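Local structure of DNA polymerase III, gamma subunit-related protein (Thermotoga maritima, 2GNO) at residues V267-S272 and L287-A292; E92-Q97 and I115-R120; I55-E60 and I64-T69; R68-F73 and V86-C91. The protein is related to the gamma subunit of DNA polymerase III and probably binds DNA. All coordinates share one frame; numbering follows the deposited sequence.

How the contacts relate
Contacts 2, 3 and 4 lie together in the part of the chain built round the parallel sheet, and all fall in the region related to the delta subunit of DNA polymerase III. Contacts 3 and 4 share helix 64-74, and their centres are about 7 Å apart. Contact 2 adds the neighbouring strand 113-119, its centre about 9 Å from that of contact 4. Arg-93 of contact 2 reaches back to contact 3, where its NH1 lies 3.1 Å from Pro-57 O. Contact 1 stands apart, in the helical C-terminal region. Its centre is about 37 Å from that of contact 4, across the centre of the chain, and it touches none of the others.

Contact 1 of 4, residues V267-S272 and L287-A292; sequences VSFLDS and LMNILA
Phe-269 carries its ring out to Asn-289 and Ile-290 with CG opposite the backbone N (chi1 174°). On the facing helix, Ile-290 places CG2 opposite its own carbonyl carbon, and CG1 takes the position between N and C. This turns the CG2 branch, not the longer CG1-CD1 arm, to the partner helix. Phe-269 CE2 lies 3.8 Å from Asn-289 CB, and CZ is equally near that atom. The side chains of Phe-269 and Asn-289 cross at about a right angle, with the ring and amide planes 80° apart. Asn-289 meets the ring mainly through its CB methylene; ND2 is farther off. The same CE2 also reaches Ile-290 CG2, at 4.0 Å. Leu-270 comes to this methyl from the next position along its helix, with CD2 3.7 Å from Ile-290 CG2. One isoleucine methyl is thus touched by both a ring and a leucine branch.

The contact pairs helices 261-274 and 283-298 of the all-helical C-terminal region. Their segments run closer to antiparallel than parallel, at 135°, with axes 11.0 Å apart. No hydrogen bond joins them. Helix 239-254 lies against the buried part, where Leu-270 touches Leu-253 and Ile-290 touches Thr-249 and Ile-252. Phe-269 and Asn-289 sit nearer the surface. With an alanine here in place of the phenylalanine, Asn-289 CB would probably lose its aromatic partner and Ile-290 CG2 would keep only Leu-270 across this interface. Elsewhere on helix 261-274, Ser-272 OG bonds back to Ser-268 O at 2.8 Å, and Ser-272 N reaches that oxygen from the opposite face of the carbonyl plane.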
loop_
_atom_site.group_PDB
_atom_site.type_symbol
_atom_site.label_atom_id
_atom_site.label_comp_id
_atom_site.label_asym_id
_atom_site.label_seq_id
_atom_site.Cartn_x
_atom_site.Cartn_y
_atom_site.Cartn_z
ATOM N N VAL A 267 15.959 14.937 -9.425
ATOM C CA VAL A 267 15.640 13.511 -9.251
ATOM C C VAL A 267 16.448 12.920 -8.117
ATOM O O VAL A 267 15.902 12.157 -7.319
ATOM C CB VAL A 267 15.919 12.677 -10.531
ATOM C CG1 VAL A 267 15.813 11.164 -10.285
ATOM C CG2 VAL A 267 14.976 13.048 -11.583
ATOM N N SER A 268 17.745 13.253 -8.060
ATOM C CA SER A 268 18.630 12.763 -6.994
ATOM C C SER A 268 18.152 13.205 -5.629
ATOM O O SER A 268 18.242 12.440 -4.677
ATOM C CB SER A 268 20.077 13.218 -7.209
ATOM O OG SER A 268 20.604 12.603 -8.363
ATOM N N PHE A 269 17.655 14.439 -5.544
ATOM C CA PHE A 269 17.102 14.986 -4.304
ATOM C C PHE A 269 15.801 14.252 -3.947
ATOM O O PHE A 269 15.658 13.753 -2.834
ATOM C CB PHE A 269 16.883 16.491 -4.446
ATOM C CG PHE A 269 16.197 17.132 -3.276
ATOM C CD1 PHE A 269 16.899 17.407 -2.112
ATOM C CD2 PHE A 269 14.859 17.530 -3.361
ATOM C CE1 PHE A 269 16.265 18.029 -1.037
ATOM C CE2 PHE A 269 14.227 18.136 -2.287
ATOM C CZ PHE A 269 14.933 18.398 -1.134
ATOM N N LEU A 270 14.885 14.141 -4.905
ATOM C CA LEU A 270 13.605 13.433 -4.700
ATOM C C LEU A 270 13.826 11.971 -4.283
ATOM O O LEU A 270 13.197 11.510 -3.316
ATOM C CB LEU A 270 12.728 13.537 -5.959
ATOM C CG LEU A 270 12.190 14.934 -6.325
ATOM C CD1 LEU A 270 11.663 14.983 -7.762
ATOM C CD2 LEU A 270 11.151 15.397 -5.355
ATOM N N ASP A 271 14.728 11.259 -4.973
ATOM C CA ASP A 271 15.051 9.855 -4.617
ATOM C C ASP A 271 15.577 9.740 -3.189
ATOM O O ASP A 271 15.246 8.785 -2.485
ATOM C CB ASP A 271 16.110 9.207 -5.546
ATOM C CG ASP A 271 15.565 8.763 -6.904
ATOM O OD1 ASP A 271 14.334 8.689 -7.116
ATOM O OD2 ASP A 271 16.405 8.432 -7.770
ATOM N N SER A 272 16.417 10.692 -2.792
ATOM C CA SER A 272 16.999 10.729 -1.447
ATOM C C SER A 272 15.975 10.890 -0.331
ATOM O O SER A 272 16.114 10.242 0.705
ATOM C CB SER A 272 18.048 11.841 -1.334
ATOM O OG SER A 272 19.149 11.563 -2.178
ATOM N N LEU A 287 9.355 20.071 2.091
ATOM C CA LEU A 287 8.083 20.248 1.374
ATOM C C LEU A 287 8.196 21.413 0.385
ATOM O O LEU A 287 7.837 21.283 -0.763
ATOM C CB LEU A 287 6.923 20.461 2.354
ATOM C CG LEU A 287 5.491 20.523 1.764
ATOM C CD1 LEU A 287 5.114 19.227 1.108
ATOM C CD2 LEU A 287 4.501 20.827 2.858
HETATM N N MSE A 288 8.757 22.529 0.841
HETATM C CA MSE A 288 8.976 23.694 0.009
HETATM C C MSE A 288 9.765 23.361 -1.236
HETATM O O MSE A 288 9.400 23.767 -2.334
HETATM C CB MSE A 288 9.782 24.745 0.773
HETATM C CG MSE A 288 9.907 26.028 0.003
HETATM SE SE MSE A 288 10.880 27.301 1.000
HETATM C CE MSE A 288 12.708 26.592 0.862
ATOM N N ASN A 289 10.850 22.618 -1.051
ATOM C CA ASN A 289 11.712 22.239 -2.162
ATOM C C ASN A 289 11.064 21.289 -3.172
ATOM O O ASN A 289 11.212 21.523 -4.347
ATOM C CB ASN A 289 13.054 21.703 -1.644
ATOM C CG ASN A 289 13.937 22.796 -1.002
ATOM O OD1 ASN A 289 14.017 23.933 -1.479
ATOM N ND2 ASN A 289 14.672 22.412 0.025
ATOM N N ILE A 290 10.361 20.243 -2.730
ATOM C CA ILE A 290 9.727 19.300 -3.681
ATOM C C ILE A 290 8.630 20.006 -4.497
ATOM O O ILE A 290 8.527 19.819 -5.705
ATOM C CB ILE A 290 9.188 17.991 -3.005
ATOM C CG1 ILE A 290 7.968 18.219 -2.095
ATOM C CG2 ILE A 290 10.309 17.286 -2.237
ATOM C CD1 ILE A 290 7.391 16.943 -1.499
ATOM N N LEU A 291 7.826 20.810 -3.819
ATOM C CA LEU A 291 6.748 21.570 -4.444
ATOM C C LEU A 291 7.281 22.592 -5.431
ATOM O O LEU A 291 6.691 22.765 -6.510
ATOM C CB LEU A 291 5.895 22.264 -3.386
ATOM C CG LEU A 291 5.037 21.388 -2.511
ATOM C CD1 LEU A 291 4.375 22.233 -1.437
ATOM C CD2 LEU A 291 3.977 20.654 -3.332
ATOM N N ALA A 292 8.374 23.264 -5.069
ATOM C CA ALA A 292 9.018 24.227 -5.957
ATOM C C ALA A 292 9.561 23.489 -7.160
ATOM O O ALA A 292 9.429 23.976 -8.274
ATOM C CB ALA A 292 10.140 24.979 -5.255
#

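Contact 2 of 4, residues E92-Q97 and I115-R120; sequences ERMTQQ and IVLNTR
Leu-117 meets Met-94, and Thr-119 meets Glu-92, across this contact; both strand residues point their CB toward segment 92-97. At Leu-117, CD2 lies 4.0 Å from CE of Met-94, which is a selenomethionine. The Met-94 chain is extended beyond CG, which carries its end methyl to the strand. The two side chains cross at about a right angle. Met-94 also packs on Ile-67 and Phe-102, while Leu-117 touches Leu-22 of the adjoining strand.

Asn-118 points its CB the other way. Its amide binds His-89 ND1 through ND2 and the backbone N of Asp-90 through OD1. This alternation is that of a strand with both sides covered, as in the parallel alpha/beta fold of P-loop NTPase relatives. Strand 113-119 is the central one of the five, and the connection carrying Glu-92 and Met-94 leads from strand 84-88 to helix 96-101.

Thr-119 makes the polar link. Its OG1 donates to Glu-92 OE1 at 2.6 Å, from above the carboxylate plane and 62° out of it. Glu-92 is bent at chi2 (-72°), which folds its carboxylate back to the threonine. Thr-119 OG1 also takes part in a hydrogen bond with the backbone N of Arg-121.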
loop_
_atom_site.group_PDB
_atom_site.type_symbol
_atom_site.label_atom_id
_atom_site.label_comp_id
_atom_site.label_asym_id
_atom_site.label_seq_id
_atom_site.Cartn_x
_atom_site.Cartn_y
_atom_site.Cartn_z
ATOM N N GLU A 92 7.875 -8.584 6.739
ATOM C CA GLU A 92 9.291 -8.238 6.961
ATOM C C GLU A 92 9.417 -7.292 8.156
ATOM O O GLU A 92 10.513 -7.130 8.717
ATOM C CB GLU A 92 9.961 -7.605 5.730
ATOM C CG GLU A 92 9.516 -6.178 5.275
ATOM C CD GLU A 92 8.149 -6.064 4.640
ATOM O OE1 GLU A 92 7.433 -7.084 4.498
ATOM O OE2 GLU A 92 7.797 -4.924 4.265
ATOM N N ARG A 93 8.305 -6.637 8.506
ATOM C CA ARG A 93 8.223 -5.766 9.662
ATOM C C ARG A 93 8.377 -6.516 11.001
ATOM O O ARG A 93 8.490 -5.866 12.047
ATOM C CB ARG A 93 6.915 -4.983 9.653
ATOM C CG ARG A 93 6.787 -3.949 8.531
ATOM C CD ARG A 93 5.486 -3.167 8.704
ATOM N NE ARG A 93 4.322 -4.049 8.545
ATOM C CZ ARG A 93 3.056 -3.739 8.826
ATOM N NH1 ARG A 93 2.701 -2.568 9.308
ATOM N NH2 ARG A 93 2.114 -4.638 8.614
HETATM N N MSE A 94 8.334 -7.856 10.996
HETATM C CA MSE A 94 8.515 -8.613 12.208
HETATM C C MSE A 94 9.860 -8.340 12.860
HETATM O O MSE A 94 10.868 -8.216 12.177
HETATM C CB MSE A 94 8.391 -10.121 11.982
HETATM C CG MSE A 94 6.980 -10.608 11.716
HETATM SE SE MSE A 94 6.977 -12.525 11.513
HETATM C CE MSE A 94 5.129 -12.751 11.001
ATOM N N THR A 95 9.850 -8.244 14.187
ATOM C CA THR A 95 11.051 -8.024 14.967
ATOM C C THR A 95 11.706 -9.382 15.128
ATOM O O THR A 95 11.094 -10.405 14.812
ATOM C CB THR A 95 10.732 -7.493 16.389
ATOM O OG1 THR A 95 9.947 -8.458 17.111
ATOM C CG2 THR A 95 9.985 -6.167 16.332
ATOM N N GLN A 96 12.947 -9.396 15.626
ATOM C CA GLN A 96 13.675 -10.653 15.872
ATOM C C GLN A 96 12.949 -11.510 16.915
ATOM O O GLN A 96 12.926 -12.744 16.807
ATOM C CB GLN A 96 15.105 -10.373 16.377
ATOM C CG GLN A 96 16.047 -9.709 15.386
ATOM C CD GLN A 96 16.504 -10.619 14.240
ATOM O OE1 GLN A 96 16.138 -11.796 14.160
ATOM N NE2 GLN A 96 17.335 -10.069 13.359
ATOM N N GLN A 97 12.355 -10.849 17.912
ATOM C CA GLN A 97 11.605 -11.538 18.966
ATOM C C GLN A 97 10.334 -12.142 18.401
ATOM O O GLN A 97 9.992 -13.277 18.746
ATOM C CB GLN A 97 11.270 -10.623 20.151
ATOM C CG GLN A 97 12.448 -10.249 21.048
ATOM C CD GLN A 97 13.528 -9.408 20.387
ATOM O OE1 GLN A 97 13.282 -8.676 19.417
ATOM N NE2 GLN A 97 14.738 -9.494 20.926
ATOM N N ILE A 115 -1.556 -20.084 7.539
ATOM C CA ILE A 115 -0.962 -18.801 7.891
ATOM C C ILE A 115 -0.563 -18.188 6.565
ATOM O O ILE A 115 0.168 -18.823 5.791
ATOM C CB ILE A 115 0.237 -18.924 8.837
ATOM C CG1 ILE A 115 -0.183 -19.647 10.134
ATOM C CG2 ILE A 115 0.793 -17.528 9.121
ATOM C CD1 ILE A 115 0.981 -19.919 11.117
ATOM N N VAL A 116 -1.083 -16.988 6.286
ATOM C CA VAL A 116 -0.822 -16.287 5.033
ATOM C C VAL A 116 -0.057 -15.002 5.324
ATOM O O VAL A 116 -0.622 -14.002 5.717
ATOM C CB VAL A 116 -2.142 -15.925 4.307
ATOM C CG1 VAL A 116 -1.831 -15.439 2.857
ATOM C CG2 VAL A 116 -3.057 -17.145 4.259
ATOM N N LEU A 117 1.250 -15.052 5.133
ATOM C CA LEU A 117 2.102 -13.917 5.313
ATOM C C LEU A 117 2.233 -13.281 3.940
ATOM O O LEU A 117 2.045 -13.959 2.922
ATOM C CB LEU A 117 3.494 -14.378 5.746
ATOM C CG LEU A 117 3.658 -15.268 6.978
ATOM C CD1 LEU A 117 5.132 -15.519 7.246
ATOM C CD2 LEU A 117 3.067 -14.643 8.152
ATOM N N ASN A 118 2.503 -11.984 3.888
ATOM C CA ASN A 118 2.751 -11.327 2.600
ATOM C C ASN A 118 3.829 -10.261 2.729
ATOM O O ASN A 118 4.018 -9.643 3.787
ATOM C CB ASN A 118 1.479 -10.845 1.871
ATOM C CG ASN A 118 0.739 -9.755 2.607
ATOM O OD1 ASN A 118 1.222 -8.650 2.725
ATOM N ND2 ASN A 118 -0.496 -10.043 3.021
ATOM N N THR A 119 4.553 -10.078 1.637
ATOM C CA THR A 119 5.657 -9.125 1.579
ATOM C C THR A 119 6.055 -8.947 0.131
ATOM O O THR A 119 5.681 -9.735 -0.732
ATOM C CB THR A 119 6.917 -9.634 2.338
ATOM O OG1 THR A 119 7.911 -8.608 2.406
ATOM C CG2 THR A 119 7.540 -10.882 1.661
ATOM N N ARG A 120 6.820 -7.908 -0.122
ATOM C CA ARG A 120 7.327 -7.599 -1.461
ATOM C C ARG A 120 8.863 -7.762 -1.502
ATOM O O ARG A 120 9.475 -7.553 -2.541
ATOM C CB ARG A 120 6.979 -6.140 -1.749
ATOM C CG ARG A 120 5.468 -5.780 -1.654
ATOM C CD ARG A 120 5.293 -4.284 -1.682
ATOM N NE ARG A 120 5.936 -3.717 -2.874
ATOM C CZ ARG A 120 6.270 -2.432 -3.052
ATOM N NH1 ARG A 120 6.070 -1.507 -2.104
ATOM N NH2 ARG A 120 6.856 -2.067 -4.193
#

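Contact 3 of 4, residues I55-E60 and I64-T69; sequences IDPEGE and IDDIRT
Asp-66 meets Ile-55 and Pro-57 with different parts of one short side chain. Its CB points toward the loop and comes within 4.2 Å of Ile-55 CG2. This is a loose touch between a methylene and a methyl, and the two side chains cross obliquely. CG then stands opposite the carbonyl carbon, beside the backbone N (chi1 -64°). From there the carboxylate extends past the isoleucine to the proline. OD2 at its tip lies 3.9 Å from Pro-57 CG, a packing contact without a hydrogen bond. OD2 is hydrogen-bonded to the backbone N of Gly-63, just ahead of helix 64-74. The carboxylate thus turns back to the start of its own helix while resting beside the proline ring.

Segment 55-60 starts on the last residue of strand 52-55 and forms most of the connection to helix 64-74, the first of a beta-alpha-beta unit. Ile-55 is still held in the sheet by backbone bonds to Ile-87 and His-89, and its buried side chain points to the helix. The loop is also gripped from the side of contact 2. Arg-93 forms a salt bridge with Asp-56 and takes the carbonyl oxygens of Pro-57 and Gly-59. The other carboxylate oxygen of Asp-56 pairs with Arg-32. One turn further along the helix, Thr-69 OG1 bonds to Asp-65 O at 3.2 Å.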
loop_
_atom_site.group_PDB
_atom_site.type_symbol
_atom_site.label_atom_id
_atom_site.label_comp_id
_atom_site.label_asym_id
_atom_site.label_seq_id
_atom_site.Cartn_x
_atom_site.Cartn_y
_atom_site.Cartn_z
ATOM N N ILE A 55 -3.460 -9.294 10.757
ATOM C CA ILE A 55 -2.446 -8.597 11.541
ATOM C C ILE A 55 -1.854 -7.545 10.625
ATOM O O ILE A 55 -1.285 -7.879 9.587
ATOM C CB ILE A 55 -1.374 -9.551 12.092
ATOM C CG1 ILE A 55 -1.976 -10.475 13.168
ATOM C CG2 ILE A 55 -0.201 -8.792 12.694
ATOM C CD1 ILE A 55 -2.388 -9.786 14.507
ATOM N N ASP A 56 -2.008 -6.281 11.006
ATOM C CA ASP A 56 -1.499 -5.157 10.212
ATOM C C ASP A 56 -1.389 -3.899 11.115
ATOM O O ASP A 56 -2.237 -3.020 11.055
ATOM C CB ASP A 56 -2.482 -4.908 9.066
ATOM C CG ASP A 56 -1.981 -3.913 8.029
ATOM O OD1 ASP A 56 -0.775 -3.678 7.895
ATOM O OD2 ASP A 56 -2.824 -3.387 7.298
ATOM N N PRO A 57 -0.369 -3.830 11.983
ATOM C CA PRO A 57 -0.238 -2.652 12.867
ATOM C C PRO A 57 -0.060 -1.343 12.093
ATOM O O PRO A 57 0.393 -1.377 10.958
ATOM C CB PRO A 57 1.012 -2.951 13.692
ATOM C CG PRO A 57 1.657 -4.110 13.093
ATOM C CD PRO A 57 0.688 -4.825 12.217
ATOM N N GLU A 58 -0.447 -0.218 12.688
ATOM C CA GLU A 58 -0.321 1.097 12.022
ATOM C C GLU A 58 1.107 1.587 11.771
ATOM O O GLU A 58 1.310 2.409 10.874
ATOM C CB GLU A 58 -1.077 2.193 12.785
ATOM C CG GLU A 58 -2.595 2.091 12.743
ATOM C CD GLU A 58 -3.295 3.230 13.480
ATOM O OE1 GLU A 58 -2.627 4.037 14.164
ATOM O OE2 GLU A 58 -4.533 3.322 13.377
ATOM N N GLY A 59 2.080 1.114 12.547
ATOM C CA GLY A 59 3.478 1.545 12.399
ATOM C C GLY A 59 4.303 0.693 11.460
ATOM O O GLY A 59 3.754 0.019 10.613
ATOM N N GLU A 60 5.623 0.708 11.657
ATOM C CA GLU A 60 6.597 -0.051 10.852
ATOM C C GLU A 60 7.139 -1.327 11.526
ATOM O O GLU A 60 8.115 -1.893 11.029
ATOM C CB GLU A 60 7.796 0.860 10.500
ATOM N N ILE A 64 6.367 -9.026 19.168
ATOM C CA ILE A 64 6.101 -10.314 19.812
ATOM C C ILE A 64 4.681 -10.373 20.400
ATOM O O ILE A 64 4.115 -11.457 20.483
ATOM C CB ILE A 64 7.203 -10.709 20.870
ATOM C CG1 ILE A 64 6.997 -12.149 21.382
ATOM C CG2 ILE A 64 7.265 -9.722 22.040
ATOM C CD1 ILE A 64 8.140 -12.670 22.237
ATOM N N ASP A 65 4.114 -9.218 20.763
ATOM C CA ASP A 65 2.767 -9.139 21.290
ATOM C C ASP A 65 1.787 -9.547 20.172
ATOM O O ASP A 65 0.818 -10.259 20.447
ATOM C CB ASP A 65 2.463 -7.722 21.783
ATOM C CG ASP A 65 1.236 -7.647 22.703
ATOM O OD1 ASP A 65 0.687 -8.692 23.124
ATOM O OD2 ASP A 65 0.842 -6.515 23.045
ATOM N N ASP A 66 2.022 -9.081 18.934
ATOM C CA ASP A 66 1.182 -9.470 17.785
ATOM C C ASP A 66 1.294 -10.965 17.560
ATOM O O ASP A 66 0.312 -11.595 17.206
ATOM C CB ASP A 66 1.551 -8.735 16.489
ATOM C CG ASP A 66 1.313 -7.243 16.565
ATOM O OD1 ASP A 66 0.236 -6.820 17.034
ATOM O OD2 ASP A 66 2.207 -6.491 16.128
ATOM N N ILE A 67 2.471 -11.548 17.787
ATOM C CA ILE A 67 2.650 -12.993 17.617
ATOM C C ILE A 67 1.893 -13.756 18.719
ATOM O O ILE A 67 1.349 -14.823 18.464
ATOM C CB ILE A 67 4.132 -13.393 17.543
ATOM C CG1 ILE A 67 4.845 -12.629 16.399
ATOM C CG2 ILE A 67 4.297 -14.907 17.354
ATOM C CD1 ILE A 67 4.215 -12.700 15.026
ATOM N N ARG A 68 1.844 -13.219 19.927
ATOM C CA ARG A 68 1.078 -13.879 20.981
ATOM C C ARG A 68 -0.392 -13.909 20.586
ATOM O O ARG A 68 -1.025 -14.933 20.750
ATOM C CB ARG A 68 1.255 -13.217 22.335
ATOM C CG ARG A 68 2.633 -13.391 22.899
ATOM C CD ARG A 68 2.700 -12.898 24.313
ATOM N NE ARG A 68 4.085 -12.870 24.786
ATOM C CZ ARG A 68 4.895 -11.802 24.831
ATOM N NH1 ARG A 68 4.496 -10.572 24.460
ATOM N NH2 ARG A 68 6.133 -11.963 25.293
ATOM N N THR A 69 -0.898 -12.801 20.036
ATOM C CA THR A 69 -2.282 -12.706 19.577
ATOM C C THR A 69 -2.596 -13.794 18.585
ATOM O O THR A 69 -3.598 -14.472 18.723
ATOM C CB THR A 69 -2.605 -11.352 18.940
ATOM O OG1 THR A 69 -2.308 -10.317 19.888
ATOM C CG2 THR A 69 -4.107 -11.272 18.579
#

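Contact 4 of 4, residues R68-F73 and V86-C91; sequences RTIKDF and VIVHDC
Ile-70 and Val-86 mark the nearest backbone approach, with their CA atoms 7.2 Å apart. The helix segment 68-73 and strand 86-88 run almost antiparallel, at 165°, with their axes 10.4 Å apart. This is the helix-on-sheet packing of a beta-alpha-beta crossover. Strand 52-55 leads into helix 64-74, and the chain returns in strand 84-88, parallel to and beside the first strand. No hydrogen bond joins the two segments, and apolar side chains make the contact.

Ile-70 touches both Val-86 and Val-88. Its CG2 lies opposite the backbone N and meets Val-86 CG1 at 3.8 Å. Its other branch runs out to CD1 with chi2 near extended (168°) and reaches Val-88 CG2 at 4.0 Å. One side chain thus spans Val-86 and Val-88, while Ile-87 between them packs on helix 30-43 across the sheet. Ile-70 also rests on Ile-55 of the edge strand and on Phe-102. A glycine in place of Ile-70 would probably open a gap over Val-86 and leave Val-88 CG2 without its partner from this helix.

Phe-73 comes in one turn later. Its side chain and that of Val-86 slide past each other in opposite directions. The ring also makes a cation-pi contact with Lys-84, whose NZ bonds to Phe-73 O. CG1 of Val-86 packs on Ile-70 alone of the two, while CG2 touches Ile-70 CG2 as well and lies 3.8 Å from Phe-73 CD2.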
loop_
_atom_site.group_PDB
_atom_site.type_symbol
_atom_site.label_atom_id
_atom_site.label_comp_id
_atom_site.label_asym_id
_atom_site.label_seq_id
_atom_site.Cartn_x
_atom_site.Cartn_y
_atom_site.Cartn_z
ATOM N N ARG A 68 1.844 -13.219 19.927
ATOM C CA ARG A 68 1.078 -13.879 20.981
ATOM C C ARG A 68 -0.392 -13.909 20.586
ATOM O O ARG A 68 -1.025 -14.933 20.750
ATOM C CB ARG A 68 1.255 -13.217 22.335
ATOM C CG ARG A 68 2.633 -13.391 22.899
ATOM C CD ARG A 68 2.700 -12.898 24.313
ATOM N NE ARG A 68 4.085 -12.870 24.786
ATOM C CZ ARG A 68 4.895 -11.802 24.831
ATOM N NH1 ARG A 68 4.496 -10.572 24.460
ATOM N NH2 ARG A 68 6.133 -11.963 25.293
ATOM N N THR A 69 -0.898 -12.801 20.036
ATOM C CA THR A 69 -2.282 -12.706 19.577
ATOM C C THR A 69 -2.596 -13.794 18.585
ATOM O O THR A 69 -3.598 -14.472 18.723
ATOM C CB THR A 69 -2.605 -11.352 18.940
ATOM O OG1 THR A 69 -2.308 -10.317 19.888
ATOM C CG2 THR A 69 -4.107 -11.272 18.579
ATOM N N ILE A 70 -1.714 -13.960 17.608
ATOM C CA ILE A 70 -1.855 -14.972 16.581
ATOM C C ILE A 70 -1.875 -16.382 17.200
ATOM O O ILE A 70 -2.729 -17.209 16.842
ATOM C CB ILE A 70 -0.687 -14.900 15.566
ATOM C CG1 ILE A 70 -0.701 -13.573 14.764
ATOM C CG2 ILE A 70 -0.773 -16.078 14.590
ATOM C CD1 ILE A 70 0.571 -13.283 13.960
ATOM N N LYS A 71 -0.915 -16.666 18.078
ATOM C CA LYS A 71 -0.841 -17.995 18.714
ATOM C C LYS A 71 -2.101 -18.348 19.525
ATOM O O LYS A 71 -2.535 -19.494 19.498
ATOM C CB LYS A 71 0.443 -18.151 19.547
ATOM C CG LYS A 71 1.725 -18.190 18.695
ATOM C CD LYS A 71 3.010 -18.525 19.486
ATOM C CE LYS A 71 3.345 -17.533 20.596
ATOM N NZ LYS A 71 4.657 -17.862 21.272
ATOM N N ASP A 72 -2.693 -17.372 20.216
ATOM C CA ASP A 72 -3.929 -17.606 20.993
ATOM C C ASP A 72 -5.082 -17.920 20.037
ATOM O O ASP A 72 -5.851 -18.851 20.277
ATOM C CB ASP A 72 -4.300 -16.396 21.850
ATOM C CG ASP A 72 -5.438 -16.705 22.853
ATOM N N PHE A 73 -5.158 -17.157 18.938
ATOM C CA PHE A 73 -6.182 -17.320 17.911
ATOM C C PHE A 73 -6.079 -18.704 17.262
ATOM O O PHE A 73 -7.101 -19.372 17.082
ATOM C CB PHE A 73 -6.053 -16.193 16.869
ATOM C CG PHE A 73 -7.035 -16.276 15.719
ATOM C CD1 PHE A 73 -8.339 -15.793 15.856
ATOM C CD2 PHE A 73 -6.637 -16.772 14.492
ATOM C CE1 PHE A 73 -9.231 -15.848 14.796
ATOM C CE2 PHE A 73 -7.519 -16.833 13.438
ATOM C CZ PHE A 73 -8.823 -16.378 13.596
ATOM N N VAL A 86 -4.810 -16.924 9.180
ATOM C CA VAL A 86 -4.167 -15.763 9.778
ATOM C C VAL A 86 -3.469 -15.026 8.644
ATOM O O VAL A 86 -2.676 -15.623 7.940
ATOM C CB VAL A 86 -3.125 -16.120 10.870
ATOM C CG1 VAL A 86 -2.381 -14.868 11.333
ATOM C CG2 VAL A 86 -3.787 -16.796 12.033
ATOM N N ILE A 87 -3.762 -13.730 8.483
ATOM C CA ILE A 87 -3.155 -12.906 7.453
ATOM C C ILE A 87 -2.214 -11.903 8.117
ATOM O O ILE A 87 -2.631 -11.172 9.007
ATOM C CB ILE A 87 -4.213 -12.196 6.629
ATOM C CG1 ILE A 87 -5.140 -13.236 5.972
ATOM C CG2 ILE A 87 -3.560 -11.334 5.564
ATOM C CD1 ILE A 87 -6.438 -12.681 5.546
ATOM N N VAL A 88 -0.944 -11.909 7.723
ATOM C CA VAL A 88 0.047 -10.971 8.295
ATOM C C VAL A 88 0.546 -10.157 7.114
ATOM O O VAL A 88 1.288 -10.672 6.287
ATOM C CB VAL A 88 1.216 -11.686 8.947
ATOM C CG1 VAL A 88 2.181 -10.663 9.606
ATOM C CG2 VAL A 88 0.704 -12.713 9.961
ATOM N N HIS A 89 0.141 -8.894 7.043
ATOM C CA HIS A 89 0.535 -8.037 5.918
ATOM C C HIS A 89 1.918 -7.449 6.080
ATOM O O HIS A 89 2.260 -7.013 7.179
ATOM C CB HIS A 89 -0.438 -6.881 5.752
ATOM C CG HIS A 89 -1.834 -7.298 5.381
ATOM N ND1 HIS A 89 -2.108 -8.011 4.238
ATOM C CD2 HIS A 89 -3.033 -6.971 5.906
ATOM C CE1 HIS A 89 -3.408 -8.189 4.129
ATOM N NE2 HIS A 89 -3.997 -7.551 5.119
ATOM N N ASP A 90 2.717 -7.429 5.014
ATOM C CA ASP A 90 4.075 -6.849 5.072
ATOM C C ASP A 90 4.884 -7.397 6.258
ATOM O O ASP A 90 5.421 -6.643 7.078
ATOM C CB ASP A 90 3.945 -5.321 5.050
ATOM C CG ASP A 90 3.435 -4.805 3.705
ATOM O OD1 ASP A 90 3.954 -5.248 2.655
ATOM O OD2 ASP A 90 2.566 -3.915 3.682
ATOM N N CYS A 91 5.028 -8.726 6.262
ATOM C CA CYS A 91 5.673 -9.485 7.341
ATOM C C CYS A 91 7.160 -9.273 7.635
ATOM O O CYS A 91 7.645 -9.725 8.693
ATOM C CB CYS A 91 5.388 -10.973 7.187
ATOM S SG CYS A 91 6.125 -11.567 5.712
#